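Local structure of serpin-ZX (Arabidopsis thaliana, 3LE2) at residues A[220-225]-A[266-271]; A[237-242]-A[375-380]. The protein inhibits the metacaspase-9 protease by covalent binding after cleavage of its reactive center loop, and limits programmed cell death driven by the protease RD21A. All blocks are in the same frame, centred on the assembly; numbering follows the deposited sequence.

Contact 1. Residues A[220-225]-A[266-271]; sequences FKVLGL and HIPRRQ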
ATOM      1  N   PHE A 220      20.343  -0.683 -10.733  1.00 29.31           N
ATOM      2  CA  PHE A 220      19.557  -1.350  -9.699  1.00 26.01           C
ATOM      3  C   PHE A 220      19.194  -2.766 -10.071  1.00 25.71           C
ATOM      4  O   PHE A 220      19.414  -3.201 -11.192  1.00 33.03           O
ATOM      5  CB  PHE A 220      18.277  -0.572  -9.398  1.00 20.76           C
ATOM      6  CG  PHE A 220      17.356  -0.428 -10.580  1.00 29.60           C
ATOM      7  CD1 PHE A 220      17.581   0.551 -11.546  1.00 28.05           C
ATOM      8  CD2 PHE A 220      16.253  -1.265 -10.727  1.00 29.80           C
ATOM      9  CE1 PHE A 220      16.721   0.688 -12.637  1.00 27.04           C
ATOM     10  CE2 PHE A 220      15.393  -1.134 -11.828  1.00 26.56           C
ATOM     11  CZ  PHE A 220      15.625  -0.153 -12.768  1.00 24.54           C
ATOM     12  N   LYS A 221      18.636  -3.484  -9.108  1.00 26.80           N
ATOM     13  CA  LYS A 221      18.132  -4.820  -9.348  1.00 29.18           C
ATOM     14  C   LYS A 221      16.735  -4.977  -8.771  1.00 28.88           C
ATOM     15  O   LYS A 221      16.323  -4.216  -7.891  1.00 22.99           O
ATOM     16  CB  LYS A 221      19.068  -5.850  -8.749  1.00 26.43           C
ATOM     17  CG  LYS A 221      20.423  -5.894  -9.416  1.00 33.94           C
ATOM     18  CD  LYS A 221      21.386  -6.711  -8.575  1.00 38.30           C
ATOM     19  CE  LYS A 221      22.813  -6.434  -8.967  1.00 38.31           C
ATOM     20  NZ  LYS A 221      23.726  -7.318  -8.194  1.00 41.60           N
ATOM     21  N   VAL A 222      15.996  -5.950  -9.292  1.00 25.52           N
ATOM     22  CA  VAL A 222      14.679  -6.255  -8.756  1.00 27.98           C
ATOM     23  C   VAL A 222      14.535  -7.731  -8.409  1.00 30.55           C
ATOM     24  O   VAL A 222      14.929  -8.607  -9.187  1.00 27.98           O
ATOM     25  CB  VAL A 222      13.563  -5.851  -9.718  1.00 29.78           C
ATOM     26  CG1 VAL A 222      12.198  -6.143  -9.085  1.00 24.06           C
ATOM     27  CG2 VAL A 222      13.692  -4.379 -10.076  1.00 27.48           C
ATOM     28  N   LEU A 223      13.994  -7.990  -7.218  1.00 28.82           N
ATOM     29  CA  LEU A 223      13.702  -9.350  -6.774  1.00 27.09           C
ATOM     30  C   LEU A 223      12.200  -9.495  -6.573  1.00 29.32           C
ATOM     31  O   LEU A 223      11.570  -8.619  -5.992  1.00 27.34           O
ATOM     32  CB  LEU A 223      14.433  -9.666  -5.474  1.00 28.78           C
ATOM     33  CG  LEU A 223      13.872 -10.847  -4.673  1.00 29.00           C
ATOM     34  CD1 LEU A 223      14.191 -12.175  -5.331  1.00 24.99           C
ATOM     35  CD2 LEU A 223      14.405 -10.810  -3.252  1.00 27.12           C
ATOM     36  N   GLY A 224      11.618 -10.573  -7.095  1.00 25.70           N
ATOM     37  CA  GLY A 224      10.217 -10.865  -6.844  1.00 23.02           C
ATOM     38  C   GLY A 224      10.101 -12.079  -5.939  1.00 24.46           C
ATOM     39  O   GLY A 224      10.772 -13.084  -6.175  1.00 27.28           O
ATOM     40  N   LEU A 225       9.280 -11.981  -4.896  1.00 29.60           N
ATOM     41  CA  LEU A 225       8.987 -13.126  -4.005  1.00 28.29           C
ATOM     42  C   LEU A 225       7.490 -13.397  -3.950  1.00 26.49           C
ATOM     43  O   LEU A 225       6.768 -12.718  -3.220  1.00 27.81           O
ATOM     44  CB  LEU A 225       9.492 -12.878  -2.574  1.00 26.54           C
ATOM     45  CG  LEU A 225      10.992 -12.774  -2.280  1.00 25.96           C
ATOM     46  CD1 LEU A 225      11.214 -12.478  -0.831  1.00 31.97           C
ATOM     47  CD2 LEU A 225      11.730 -14.041  -2.650  1.00 25.22           C
ATOM     48  N   HIS A 266       9.326  -3.851 -14.899  1.00 30.34           N
ATOM     49  CA  HIS A 266      10.409  -4.341 -14.037  1.00 32.09           C
ATOM     50  C   HIS A 266       9.932  -5.471 -13.126  1.00 29.65           C
ATOM     51  O   HIS A 266      10.052  -5.394 -11.900  1.00 29.59           O
ATOM     52  CB  HIS A 266      11.033  -3.177 -13.254  1.00 23.67           C
ATOM     53  CG  HIS A 266      11.710  -2.186 -14.146  1.00 26.57           C
ATOM     54  ND1 HIS A 266      11.023  -1.185 -14.798  1.00 23.52           N
ATOM     55  CD2 HIS A 266      12.998  -2.090 -14.559  1.00 27.01           C
ATOM     56  CE1 HIS A 266      11.865  -0.495 -15.550  1.00 26.66           C
ATOM     57  NE2 HIS A 266      13.068  -1.022 -15.422  1.00 23.60           N
ATOM     58  N   ILE A 267       9.368  -6.497 -13.764  1.00 26.93           N
ATOM     59  CA  ILE A 267       8.863  -7.699 -13.115  1.00 29.08           C
ATOM     60  C   ILE A 267       9.717  -8.884 -13.578  1.00 32.85           C
ATOM     61  O   ILE A 267       9.629  -9.316 -14.736  1.00 32.61           O
ATOM     62  CB  ILE A 267       7.380  -7.942 -13.491  1.00 33.69           C
ATOM     63  CG1 ILE A 267       6.495  -6.853 -12.906  1.00 29.69           C
ATOM     64  CG2 ILE A 267       6.870  -9.296 -12.983  1.00 31.68           C
ATOM     65  CD1 ILE A 267       5.058  -6.956 -13.372  1.00 34.40           C
ATOM     66  N   PRO A 268      10.576  -9.397 -12.684  1.00 32.52           N
ATOM     67  CA  PRO A 268      11.468 -10.488 -13.091  1.00 28.88           C
ATOM     68  C   PRO A 268      10.642 -11.742 -13.250  1.00 31.48           C
ATOM     69  O   PRO A 268       9.974 -12.132 -12.299  1.00 37.95           O
ATOM     70  CB  PRO A 268      12.407 -10.663 -11.887  1.00 31.38           C
ATOM     71  CG  PRO A 268      12.014  -9.620 -10.876  1.00 27.97           C
ATOM     72  CD  PRO A 268      10.689  -9.070 -11.249  1.00 26.88           C
ATOM     73  N   ARG A 269      10.687 -12.381 -14.409  1.00 31.33           N
ATOM     74  CA  ARG A 269       9.813 -13.525 -14.644  1.00 31.08           C
ATOM     75  C   ARG A 269      10.545 -14.858 -14.705  1.00 31.76           C
ATOM     76  O   ARG A 269       9.909 -15.908 -14.768  1.00 35.13           O
ATOM     77  CB  ARG A 269       8.963 -13.306 -15.897  1.00 32.02           C
ATOM     78  CG  ARG A 269       7.878 -12.282 -15.671  1.00 38.77           C
ATOM     79  CD  ARG A 269       6.933 -12.168 -16.863  1.00 41.49           C
ATOM     80  NE  ARG A 269       5.818 -11.279 -16.542  1.00 41.04           N
ATOM     81  CZ  ARG A 269       5.850  -9.960 -16.694  1.00 37.23           C
ATOM     82  NH1 ARG A 269       6.938  -9.365 -17.178  1.00 35.42           N
ATOM     83  NH2 ARG A 269       4.792  -9.235 -16.370  1.00 30.61           N
ATOM     84  N   ARG A 270      11.873 -14.817 -14.687  1.00 30.34           N
ATOM     85  CA  ARG A 270      12.676 -16.039 -14.664  1.00 36.33           C
ATOM     86  C   ARG A 270      13.404 -16.222 -13.332  1.00 36.37           C
ATOM     87  O   ARG A 270      14.038 -15.290 -12.823  1.00 34.26           O
ATOM     88  CB  ARG A 270      13.721 -16.029 -15.779  1.00 33.98           C
ATOM     89  CG  ARG A 270      13.147 -16.100 -17.158  1.00 46.27           C
ATOM     90  CD  ARG A 270      14.227 -16.403 -18.177  1.00 51.36           C
ATOM     91  NE  ARG A 270      13.657 -16.516 -19.516  1.00 53.56           N
ATOM     92  CZ  ARG A 270      12.976 -17.574 -19.951  1.00 67.65           C
ATOM     93  NH1 ARG A 270      12.786 -18.618 -19.149  1.00 65.66           N
ATOM     94  NH2 ARG A 270      12.484 -17.590 -21.184  1.00 59.08           N
ATOM     95  N   GLN A 271      13.325 -17.426 -12.779  1.00 27.31           N
ATOM     96  CA  GLN A 271      14.169 -17.775 -11.645  1.00 37.41           C
ATOM     97  C   GLN A 271      15.561 -18.055 -12.150  1.00 39.83           C
ATOM     98  O   GLN A 271      15.748 -18.890 -13.030  1.00 39.70           O
ATOM     99  CB  GLN A 271      13.631 -19.002 -10.922  1.00 38.98           C
ATOM    100  CG  GLN A 271      12.328 -18.735 -10.209  1.00 43.89           C
ATOM    101  CD  GLN A 271      11.773 -19.966  -9.529  1.00 42.03           C
ATOM    102  OE1 GLN A 271      11.426 -20.938 -10.183  1.00 50.80           O
ATOM    103  NE2 GLN A 271      11.666 -19.916  -8.209  1.00 42.71           N
TER
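Phe220 and His266 meet obliquely at one end of this contact: their ring centroids lie 5.5 Å apart, and the planes are inclined at 46°, too skewed for a stack or a clean edge-to-face pair. The imidazole comes to the rim of the phenyl ring, with His266 CD2 3.7 Å from Phe220 CZ and His266 NE2 close to the phenyl plane. Phe220 reaches it with chi1 at 61°, which places CG between the backbone N and the carbonyl carbon. The other imidazole nitrogen, ND1, is hydrogen-bonded to the backbone O of Phe262, whose ring stacks on His266, while Tyr217 packs edge-to-face with the same imidazole. The histidine is thus fixed by aromatic neighbours as well as by its bond.

Two residues along the strand, Val222 crosses Pro268 at about a right angle. Its CG1 branch, anti to the backbone N (chi1 -178°), reaches Pro268 CG at 3.9 Å and also lies 3.6 Å from the carbonyl O of His266. The proline in turn puts its CG 3.5 Å from Val222 O, resting as much on the strand backbone as on the valine methyl. Gly224 continues that backbone surface, its N 3.9 Å from Pro268 CG; a CB there would point toward the proline.

All this is van der Waals contact, while the strand's backbone bonds go to neighbouring strands 212-217 and 236-243. The arrangement belongs to beta-sheet B of the serpin fold, where the loop leading into strand 271-274 lies across one face of strand 220-226.

Contact 2. Residues A[237-242]-A[375-380]; sequences SMYFYL and TENITG. With ACT (acetate ion), chain C.
The Tyr239 ring meets its partners across this contact at its edge, not over its faces: Thr375 OG1, 3.4 Å from Tyr239 CE2, and Asn377 OD1 both lie near the ring plane on the rim, and an acetate, probably from the crystallisation liquor, puts OXT 3.2 Å from Tyr239 CE1. Here strands 236-243 and 370-376, antiparallel neighbours in serpin beta-sheet B, pair just before the second leaves Glu376 for a turn. Ser237 and Thr375 form a hydrogen-bonded pair, each N bonding to the other's O at 3.1 Å.

Asn377 comes toward Tyr239 from the opposite direction, its CG set anti to the carbonyl carbon (chi1 -66°), which carries the amide across to the other strand, turned 77° to the ring. Both ends of that amide are used. Tyr239 OH donates to Asn377 OD1 at 2.9 Å, tilted 27° from the carbonyl plane. Asn377 ND2 donates to Ser237 OG at 2.8 Å, almost exactly in the amide plane, so a bond at each end of the amide restrains its rotation. Asn377 is a predicted glycosylation site but carries no sugar here.

Glu376 steadies the turn beyond the strand: its OE1 accepts from both the backbone N and the OG1 of Thr379, each at 2.8 Å.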
ATOM      1  N   SER A 237       2.658 -10.950  -4.966  1.00 31.52           N
ATOM      2  CA  SER A 237       4.112 -11.024  -4.827  1.00 26.32           C
ATOM      3  C   SER A 237       4.631  -9.759  -4.152  1.00 24.05           C
ATOM      4  O   SER A 237       3.957  -8.721  -4.126  1.00 23.83           O
ATOM      5  CB  SER A 237       4.791 -11.187  -6.191  1.00 26.37           C
ATOM      6  OG  SER A 237       4.232 -12.272  -6.899  1.00 32.60           O
ATOM      7  N   MET A 238       5.831  -9.850  -3.605  1.00 24.74           N
ATOM      8  CA  MET A 238       6.506  -8.675  -3.077  1.00 26.06           C
ATOM      9  C   MET A 238       7.729  -8.440  -3.934  1.00 24.52           C
ATOM     10  O   MET A 238       8.459  -9.372  -4.272  1.00 28.43           O
ATOM     11  CB  MET A 238       6.890  -8.841  -1.588  1.00 24.36           C
ATOM     12  CG  MET A 238       7.733  -7.676  -1.025  1.00 25.25           C
ATOM     13  SD  MET A 238       8.175  -7.833   0.720  1.00 31.30           S
ATOM     14  CE  MET A 238       6.631  -7.335   1.493  1.00 26.83           C
ATOM     15  N   TYR A 239       7.934  -7.190  -4.309  1.00 21.49           N
ATOM     16  CA  TYR A 239       9.063  -6.838  -5.133  1.00 22.26           C
ATOM     17  C   TYR A 239      10.001  -5.938  -4.355  1.00 26.37           C
ATOM     18  O   TYR A 239       9.557  -5.050  -3.600  1.00 25.41           O
ATOM     19  CB  TYR A 239       8.585  -6.168  -6.430  1.00 25.81           C
ATOM     20  CG  TYR A 239       7.790  -7.124  -7.296  1.00 27.92           C
ATOM     21  CD1 TYR A 239       8.428  -8.080  -8.083  1.00 17.06           C
ATOM     22  CD2 TYR A 239       6.407  -7.096  -7.289  1.00 24.69           C
ATOM     23  CE1 TYR A 239       7.698  -8.981  -8.845  1.00 24.99           C
ATOM     24  CE2 TYR A 239       5.677  -7.969  -8.052  1.00 32.26           C
ATOM     25  CZ  TYR A 239       6.319  -8.911  -8.832  1.00 26.27           C
ATOM     26  OH  TYR A 239       5.552  -9.768  -9.581  1.00 28.15           O
ATOM     27  N   PHE A 240      11.297  -6.196  -4.531  1.00 25.02           N
ATOM     28  CA  PHE A 240      12.359  -5.431  -3.887  1.00 31.54           C
ATOM     29  C   PHE A 240      13.142  -4.712  -4.968  1.00 29.98           C
ATOM     30  O   PHE A 240      13.620  -5.348  -5.903  1.00 22.99           O
ATOM     31  CB  PHE A 240      13.307  -6.357  -3.125  1.00 31.48           C
ATOM     32  CG  PHE A 240      12.643  -7.151  -2.035  1.00 28.53           C
ATOM     33  CD1 PHE A 240      12.901  -6.874  -0.707  1.00 28.24           C
ATOM     34  CD2 PHE A 240      11.762  -8.181  -2.344  1.00 29.44           C
ATOM     35  CE1 PHE A 240      12.298  -7.598   0.299  1.00 25.93           C
ATOM     36  CE2 PHE A 240      11.154  -8.909  -1.344  1.00 34.79           C
ATOM     37  CZ  PHE A 240      11.422  -8.616  -0.020  1.00 31.73           C
ATOM     38  N   TYR A 241      13.252  -3.391  -4.836  1.00 28.37           N
ATOM     39  CA  TYR A 241      13.992  -2.577  -5.781  1.00 26.03           C
ATOM     40  C   TYR A 241      15.235  -2.048  -5.097  1.00 28.00           C
ATOM     41  O   TYR A 241      15.163  -1.143  -4.259  1.00 29.78           O
ATOM     42  CB  TYR A 241      13.131  -1.436  -6.326  1.00 22.38           C
ATOM     43  CG  TYR A 241      11.815  -1.923  -6.884  1.00 25.52           C
ATOM     44  CD1 TYR A 241      11.594  -2.012  -8.269  1.00 33.58           C
ATOM     45  CD2 TYR A 241      10.787  -2.307  -6.030  1.00 26.99           C
ATOM     46  CE1 TYR A 241      10.371  -2.472  -8.776  1.00 30.55           C
ATOM     47  CE2 TYR A 241       9.571  -2.763  -6.519  1.00 29.32           C
ATOM     48  CZ  TYR A 241       9.364  -2.846  -7.882  1.00 30.16           C
ATOM     49  OH  TYR A 241       8.144  -3.306  -8.322  1.00 27.81           O
ATOM     50  N   LEU A 242      16.372  -2.621  -5.485  1.00 26.76           N
ATOM     51  CA  LEU A 242      17.641  -2.421  -4.808  1.00 26.19           C
ATOM     52  C   LEU A 242      18.649  -1.622  -5.646  1.00 27.02           C
ATOM     53  O   LEU A 242      19.211  -2.135  -6.603  1.00 27.89           O
ATOM     54  CB  LEU A 242      18.220  -3.789  -4.458  1.00 21.84           C
ATOM     55  CG  LEU A 242      19.474  -3.880  -3.590  1.00 32.93           C
ATOM     56  CD1 LEU A 242      19.182  -3.376  -2.191  1.00 28.20           C
ATOM     57  CD2 LEU A 242      19.985  -5.319  -3.549  1.00 24.78           C
ATOM     58  N   THR A 375       2.034  -6.398  -4.979  1.00 24.91           N
ATOM     59  CA  THR A 375       1.035  -6.284  -6.021  1.00 33.03           C
ATOM     60  C   THR A 375       0.285  -7.574  -6.206  1.00 33.57           C
ATOM     61  O   THR A 375       0.781  -8.664  -5.907  1.00 24.63           O
ATOM     62  CB  THR A 375       1.670  -6.008  -7.382  1.00 36.49           C
ATOM     63  OG1 THR A 375       2.369  -7.184  -7.798  1.00 47.17           O
ATOM     64  CG2 THR A 375       2.647  -4.858  -7.299  1.00 30.36           C
ATOM     65  N   GLU A 376      -0.916  -7.431  -6.740  1.00 30.30           N
ATOM     66  CA  GLU A 376      -1.683  -8.570  -7.158  1.00 24.92           C
ATOM     67  C   GLU A 376      -1.431  -8.641  -8.664  1.00 31.08           C
ATOM     68  O   GLU A 376      -1.728  -7.699  -9.411  1.00 30.20           O
ATOM     69  CB  GLU A 376      -3.155  -8.379  -6.774  1.00 24.13           C
ATOM     70  CG  GLU A 376      -3.991  -9.650  -6.854  1.00 34.14           C
ATOM     71  CD  GLU A 376      -4.173 -10.123  -8.291  1.00 36.60           C
ATOM     72  OE1 GLU A 376      -4.753  -9.349  -9.083  1.00 37.55           O
ATOM     73  OE2 GLU A 376      -3.723 -11.246  -8.628  1.00 32.94           O
ATOM     74  N   ASN A 377      -0.830  -9.746  -9.094  1.00 38.42           N
ATOM     75  CA  ASN A 377      -0.326  -9.879 -10.464  1.00 35.30           C
ATOM     76  C   ASN A 377      -1.386 -10.013 -11.571  1.00 31.55           C
ATOM     77  O   ASN A 377      -1.149  -9.590 -12.696  1.00 35.22           O
ATOM     78  CB  ASN A 377       0.705 -11.021 -10.551  1.00 33.10           C
ATOM     79  CG  ASN A 377       2.002 -10.722  -9.751  1.00 51.27           C
ATOM     80  OD1 ASN A 377       2.669  -9.700  -9.967  1.00 41.27           O
ATOM     81  ND2 ASN A 377       2.363 -11.630  -8.838  1.00 43.60           N
ATOM     82  N   ILE A 378      -2.548 -10.585 -11.266  1.00 34.90           N
ATOM     83  CA  ILE A 378      -3.595 -10.730 -12.282  1.00 32.42           C
ATOM     84  C   ILE A 378      -4.146  -9.374 -12.727  1.00 40.64           C
ATOM     85  O   ILE A 378      -4.295  -9.108 -13.927  1.00 32.45           O
ATOM     86  CB  ILE A 378      -4.801 -11.567 -11.795  1.00 37.38           C
ATOM     87  CG1 ILE A 378      -4.367 -12.927 -11.226  1.00 37.66           C
ATOM     88  CG2 ILE A 378      -5.842 -11.690 -12.908  1.00 31.87           C
ATOM     89  CD1 ILE A 378      -3.427 -13.705 -12.091  1.00 40.49           C
ATOM     90  N   THR A 379      -4.454  -8.517 -11.759  1.00 32.22           N
ATOM     91  CA  THR A 379      -5.024  -7.210 -12.064  1.00 35.54           C
ATOM     92  C   THR A 379      -3.950  -6.136 -12.193  1.00 31.26           C
ATOM     93  O   THR A 379      -4.217  -5.044 -12.696  1.00 32.04           O
ATOM     94  CB  THR A 379      -5.977  -6.758 -10.952  1.00 34.05           C
ATOM     95  OG1 THR A 379      -5.234  -6.628  -9.741  1.00 31.18           O
ATOM     96  CG2 THR A 379      -7.085  -7.776 -10.745  1.00 28.56           C
ATOM     97  N   GLY A 380      -2.745  -6.432 -11.715  1.00 28.09           N
ATOM     98  CA  GLY A 380      -1.706  -5.418 -11.620  1.00 26.11           C
ATOM     99  C   GLY A 380      -1.936  -4.372 -10.528  1.00 34.02           C
ATOM    100  O   GLY A 380      -1.170  -3.426 -10.412  1.00 31.26           O
TER
HETATM  101  C   ACT C 393       7.229 -12.692  -9.991  1.00 50.92           C
HETATM  102  O   ACT C 393       6.863 -12.952  -8.809  1.00 45.68           O
HETATM  103  OXT ACT C 393       8.179 -11.881 -10.122  1.00 40.26           O
HETATM  104  CH3 ACT C 393       6.574 -13.323 -11.187  1.00 43.40           C

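Strands 220-226 and 236-243 are neighbours in the same sheet, so contacts 1 and 2 are joined directly: Leu223 O lies 2.8 Å from Phe240 N, a probable hydrogen bond, and Gly224 CA packs 3.5 Å from Tyr239 CD1. Their centres are about 9 Å apart. Contact 1 is the more buried, and there a loop is laid on a strand through apolar and aromatic groups. Contact 2, only partly buried, lies nearer the centre of the chain. It pairs two strands edge to edge, then hands over to a turn held by amide, hydroxyl and carboxylate groups, where contact 1 has apolar and aromatic contacts.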